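Local coordinates for putative pachytene checkpoint protein 2 (Caenorhabditis elegans, PDB 4XGU) that is a AAA+ ATPase that probably remodels partner proteins and is thought to act in chromosome recombination during meiosis, at residues Asn170-Ile175 with Arg312-Lys317; Met246-Ile251 with Leu294-Ser299. One frame throughout, in Å; residues are numbered along the deposited sequence.

Contact 1. Residues Asn170-Ile175 with Arg312-Lys317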
# COMPACT_ATOMS: atom_id res chain seq x y z
N ASN B 170 -15.34 22.04 -28.57
CA ASN B 170 -15.18 21.55 -27.20
C ASN B 170 -15.45 22.62 -26.14
O ASN B 170 -14.66 23.54 -25.95
CB ASN B 170 -13.77 20.99 -27.02
CG ASN B 170 -13.50 20.53 -25.61
OD1 ASN B 170 -14.02 19.50 -25.17
ND2 ASN B 170 -12.68 21.28 -24.89
N VAL B 171 -16.58 22.48 -25.46
CA VAL B 171 -16.95 23.38 -24.38
C VAL B 171 -17.25 22.57 -23.11
O VAL B 171 -18.28 21.92 -23.02
CB VAL B 171 -18.18 24.24 -24.74
CG1 VAL B 171 -18.57 25.14 -23.59
CG2 VAL B 171 -17.90 25.06 -25.99
N ASN B 172 -16.33 22.62 -22.15
CA ASN B 172 -16.42 21.79 -20.95
C ASN B 172 -17.42 22.31 -19.92
O ASN B 172 -17.91 21.54 -19.09
CB ASN B 172 -15.05 21.65 -20.30
CG ASN B 172 -14.17 20.64 -21.00
OD1 ASN B 172 -14.66 19.66 -21.56
ND2 ASN B 172 -12.86 20.86 -20.95
N ARG B 173 -17.70 23.61 -19.96
CA ARG B 173 -18.58 24.27 -19.00
C ARG B 173 -18.04 24.23 -17.58
O ARG B 173 -18.78 24.43 -16.62
CB ARG B 173 -19.99 23.66 -19.03
CG ARG B 173 -21.07 24.63 -19.45
CD ARG B 173 -21.44 24.47 -20.91
NE ARG B 173 -22.14 23.22 -21.17
CZ ARG B 173 -22.57 22.84 -22.37
NH1 ARG B 173 -22.39 23.63 -23.42
NH2 ARG B 173 -23.20 21.68 -22.51
N LEU B 174 -16.74 23.96 -17.45
CA LEU B 174 -16.09 23.96 -16.14
C LEU B 174 -14.96 24.98 -16.14
O LEU B 174 -14.27 25.16 -17.14
CB LEU B 174 -15.55 22.56 -15.80
CG LEU B 174 -15.04 22.28 -14.38
CD1 LEU B 174 -15.22 20.82 -14.02
CD2 LEU B 174 -13.57 22.67 -14.22
N ILE B 175 -14.77 25.65 -15.01
CA ILE B 175 -13.66 26.59 -14.87
C ILE B 175 -12.95 26.37 -13.53
O ILE B 175 -13.60 26.13 -12.51
CB ILE B 175 -14.15 28.05 -14.99
CG1 ILE B 175 -13.03 29.02 -14.59
CG2 ILE B 175 -15.38 28.27 -14.13
CD1 ILE B 175 -13.50 30.44 -14.41
N ARG B 312 -10.50 18.38 -17.31
CA ARG B 312 -11.93 18.65 -17.43
C ARG B 312 -12.23 20.15 -17.53
O ARG B 312 -13.35 20.54 -17.84
CB ARG B 312 -12.70 18.06 -16.25
CG ARG B 312 -13.29 16.69 -16.52
CD ARG B 312 -14.12 16.17 -15.36
NE ARG B 312 -14.71 14.87 -15.67
CZ ARG B 312 -14.06 13.72 -15.57
NH1 ARG B 312 -12.80 13.70 -15.17
NH2 ARG B 312 -14.67 12.58 -15.88
N ALA B 313 -11.22 20.97 -17.27
CA ALA B 313 -11.42 22.41 -17.22
C ALA B 313 -11.34 23.05 -18.60
O ALA B 313 -10.50 22.68 -19.42
CB ALA B 313 -10.40 23.05 -16.29
N ASP B 314 -12.23 24.01 -18.85
CA ASP B 314 -12.14 24.86 -20.04
C ASP B 314 -10.91 25.75 -19.93
O ASP B 314 -10.14 25.90 -20.88
CB ASP B 314 -13.39 25.72 -20.20
CG ASP B 314 -14.52 24.98 -20.88
OD1 ASP B 314 -14.28 24.31 -21.90
OD2 ASP B 314 -15.66 25.07 -20.38
N ILE B 315 -10.75 26.35 -18.76
CA ILE B 315 -9.64 27.26 -18.50
C ILE B 315 -9.17 27.14 -17.05
O ILE B 315 -9.98 27.04 -16.13
CB ILE B 315 -10.03 28.72 -18.81
CG1 ILE B 315 -8.88 29.67 -18.49
CG2 ILE B 315 -11.29 29.12 -18.04
CD1 ILE B 315 -9.19 31.12 -18.77
N VAL B 316 -7.86 27.13 -16.86
CA VAL B 316 -7.27 27.10 -15.53
C VAL B 316 -6.50 28.39 -15.29
O VAL B 316 -5.51 28.66 -15.96
CB VAL B 316 -6.34 25.90 -15.34
CG1 VAL B 316 -5.70 25.95 -13.96
CG2 VAL B 316 -7.10 24.60 -15.54
N LYS B 317 -6.96 29.18 -14.32
CA LYS B 317 -6.33 30.45 -14.00
C LYS B 317 -5.64 30.42 -12.65
O LYS B 317 -6.24 30.04 -11.64
CB LYS B 317 -7.35 31.59 -14.03
CG LYS B 317 -7.44 32.30 -15.36
CD LYS B 317 -6.12 33.00 -15.70
CE LYS B 317 -6.18 33.67 -17.05
NZ LYS B 317 -4.91 34.38 -17.38

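Contact 2. Residues Met246-Ile251 with Leu294-Ser299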
# COMPACT_ATOMS: atom_id res chain seq x y z
N MET B 246 -30.39 29.56 -15.49
CA MET B 246 -29.01 29.11 -15.44
C MET B 246 -28.59 28.84 -14.01
O MET B 246 -28.94 29.59 -13.09
CB MET B 246 -28.08 30.14 -16.10
CG MET B 246 -27.94 31.46 -15.37
SD MET B 246 -27.05 32.70 -16.34
CE MET B 246 -25.63 31.75 -16.89
N VAL B 247 -27.87 27.74 -13.81
CA VAL B 247 -27.41 27.37 -12.48
C VAL B 247 -25.89 27.43 -12.40
O VAL B 247 -25.17 27.09 -13.35
CB VAL B 247 -27.93 25.95 -12.08
CG1 VAL B 247 -29.34 25.74 -12.60
CG2 VAL B 247 -27.02 24.86 -12.59
N PHE B 248 -25.39 27.92 -11.27
CA PHE B 248 -23.96 28.01 -11.02
C PHE B 248 -23.58 27.06 -9.90
O PHE B 248 -24.21 27.05 -8.85
CB PHE B 248 -23.55 29.44 -10.67
CG PHE B 248 -23.61 30.39 -11.82
CD1 PHE B 248 -24.78 31.07 -12.12
CD2 PHE B 248 -22.48 30.63 -12.60
CE1 PHE B 248 -24.83 31.96 -13.18
CE2 PHE B 248 -22.53 31.51 -13.66
CZ PHE B 248 -23.70 32.18 -13.95
N VAL B 249 -22.54 26.27 -10.12
CA VAL B 249 -22.06 25.38 -9.07
C VAL B 249 -20.66 25.76 -8.64
O VAL B 249 -19.71 25.63 -9.42
CB VAL B 249 -22.09 23.91 -9.51
CG1 VAL B 249 -21.52 23.02 -8.42
CG2 VAL B 249 -23.51 23.49 -9.87
N LEU B 250 -20.53 26.23 -7.41
CA LEU B 250 -19.23 26.58 -6.85
C LEU B 250 -18.74 25.47 -5.94
O LEU B 250 -19.49 24.95 -5.11
CB LEU B 250 -19.30 27.90 -6.09
CG LEU B 250 -18.02 28.32 -5.37
CD1 LEU B 250 -16.88 28.49 -6.36
CD2 LEU B 250 -18.24 29.60 -4.58
N ILE B 251 -17.47 25.09 -6.10
CA ILE B 251 -16.87 24.05 -5.27
C ILE B 251 -15.57 24.57 -4.64
O ILE B 251 -14.60 24.86 -5.35
CB ILE B 251 -16.59 22.78 -6.10
CG1 ILE B 251 -17.90 22.24 -6.68
CG2 ILE B 251 -15.91 21.73 -5.24
CD1 ILE B 251 -17.71 21.23 -7.79
N LEU B 294 -23.26 26.07 -15.31
CA LEU B 294 -21.86 26.47 -15.27
C LEU B 294 -21.25 26.12 -13.92
O LEU B 294 -21.76 26.55 -12.88
CB LEU B 294 -21.73 27.96 -15.56
CG LEU B 294 -20.33 28.47 -15.87
CD1 LEU B 294 -19.77 27.71 -17.05
CD2 LEU B 294 -20.39 29.95 -16.15
N ILE B 295 -20.17 25.36 -13.92
CA ILE B 295 -19.56 24.93 -12.66
C ILE B 295 -18.19 25.58 -12.45
O ILE B 295 -17.35 25.60 -13.35
CB ILE B 295 -19.44 23.39 -12.59
CG1 ILE B 295 -18.63 22.85 -13.77
CG2 ILE B 295 -20.82 22.76 -12.63
CD1 ILE B 295 -18.73 21.35 -13.91
N LEU B 296 -17.98 26.11 -11.25
CA LEU B 296 -16.75 26.83 -10.93
C LEU B 296 -16.03 26.17 -9.75
O LEU B 296 -16.65 25.87 -8.73
CB LEU B 296 -17.04 28.29 -10.61
CG LEU B 296 -17.77 29.15 -11.65
CD1 LEU B 296 -19.28 29.07 -11.49
CD2 LEU B 296 -17.30 30.58 -11.57
N CYS B 297 -14.73 25.96 -9.90
CA CYS B 297 -13.94 25.30 -8.87
C CYS B 297 -12.78 26.19 -8.40
O CYS B 297 -12.23 26.96 -9.18
CB CYS B 297 -13.40 23.97 -9.38
SG CYS B 297 -14.67 22.83 -9.98
N THR B 298 -12.43 26.06 -7.13
CA THR B 298 -11.27 26.77 -6.59
C THR B 298 -10.40 25.81 -5.80
O THR B 298 -10.91 24.98 -5.05
CB THR B 298 -11.69 27.96 -5.71
OG1 THR B 298 -10.55 28.46 -5.00
CG2 THR B 298 -12.74 27.55 -4.70
N SER B 299 -9.09 25.91 -5.97
CA SER B 299 -8.15 25.05 -5.25
C SER B 299 -7.14 25.89 -4.46
O SER B 299 -6.34 26.61 -5.04
CB SER B 299 -7.43 24.11 -6.22
OG SER B 299 -6.58 23.22 -5.52

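Contact 1. Residues Asn170-Ile175 with Arg312-Lys317
The carboxylate of D314 reaches into the turn N172-L174 and meets its backbone amides. D314 OD1 takes the clearest bond, 2.7 Å from N172 N, on the syn side and slightly out of the carboxylate plane. D314 OD2 lies beside the next two amides; L174 N is a weak donor to it at 3.3 Å, and the approach of R173 N is bent and too short to lean on. CG of D314 lies beside its own backbone N, anti to the carbonyl carbon (chi1 -83°), which brings the carboxylate to the N172-L174 amides. The N-H of D314 goes to L174 O, 2.9 Å from D314 N. The amide of N172 lies 24° from the carboxylate plane, and its ND2 gives only a weak bond to A313 O. All this lies where strand 174-178, which leads into the P-loop of the AAA+ core, begins to pair with 315-318, the last strand on this side of the sheet. L174 lays CD2 against A313 CB at 3.8 Å, and I175 and I315 point the same way side by side, CG1 of I175 3.9 Å from CG2 of I315. Farther out, helix 145-161 packs L156 on V171 and D314, and V153 on I175. R173 turns away to bond R288 O through NE, while R312 sends its NE to D285 in a salt bridge.

Contact 2. Residues Met246-Ile251 with Leu294-Ser299
V249 is gripped from both its N-H and its C=O by the strand of L294 and L296, in the parallel ladder at the centre of the AAA+ nucleotide-binding sheet. The two strands run 16° apart. V247 O takes L294 N at 2.9 Å, L294 O then takes the N-H of V249, V249 O accepts L296 N at 2.6 Å in a nearly straight bond (170° at the hydrogen), and L296 O takes the N-H of I251. On 246-251 it is thus the odd residues that bond across, on 294-299 the even ones. The N-H and C=O groups between them look the other way: F248 and L250 bond V208 and L210 of strand 206-212, while I295 and C297 serve strand 174-178. L294 O has a further visitor in F248 CA, 3.2 Å away, a CA-H...O contact.

F248, L250, L294 and L296 share one face, where helix 185-199 packs on F248, L250 and L296. With CG anti to the carbonyl carbon (chi1 -71°), the F248 ring lies alongside L294 with CE2 3.6 Å from L294 CD2, and takes L296 CD1 at its edge, 3.7 Å from F248 CD2. Cut back to an alanine, F248 would probably leave a gap between L294, L296 and the helix residues A193 and L196, with the two leucines freer to shift. On the other face V249 CB rests 3.6 Å from I295 CG2, and I251 reaches C297 SG through CD1.

At the nucleotide end, T298 OG1 makes a weak hydrogen bond to K185 NZ, near the bound ADP. I251 O accepts T298 N at 3.1 Å, and the methyl CG2 of T298, placed between the backbone N and the carbonyl carbon, also touches that oxygen at 3.3 Å.

Both contacts belong to one sheet, and strand 174-178 of contact 1 is the direct neighbour of strand 293-299 of contact 2. I175 joins them: its N-H probably bonds I295 O, and its C=O the C297 amide, while L174 CD1 packs on I295 CD1. Contact 2 lies in the middle of the sheet, wholly buried, with regular backbone bonds and apolar faces. Contact 1 is mostly buried too but lies at the side of the sheet, where a second subunit packs on N170 and R312; there an aspartate holding a turn does much of the work before regular pairing starts. Along the chain, contact 2 is nested inside the loop that contact 1 closes.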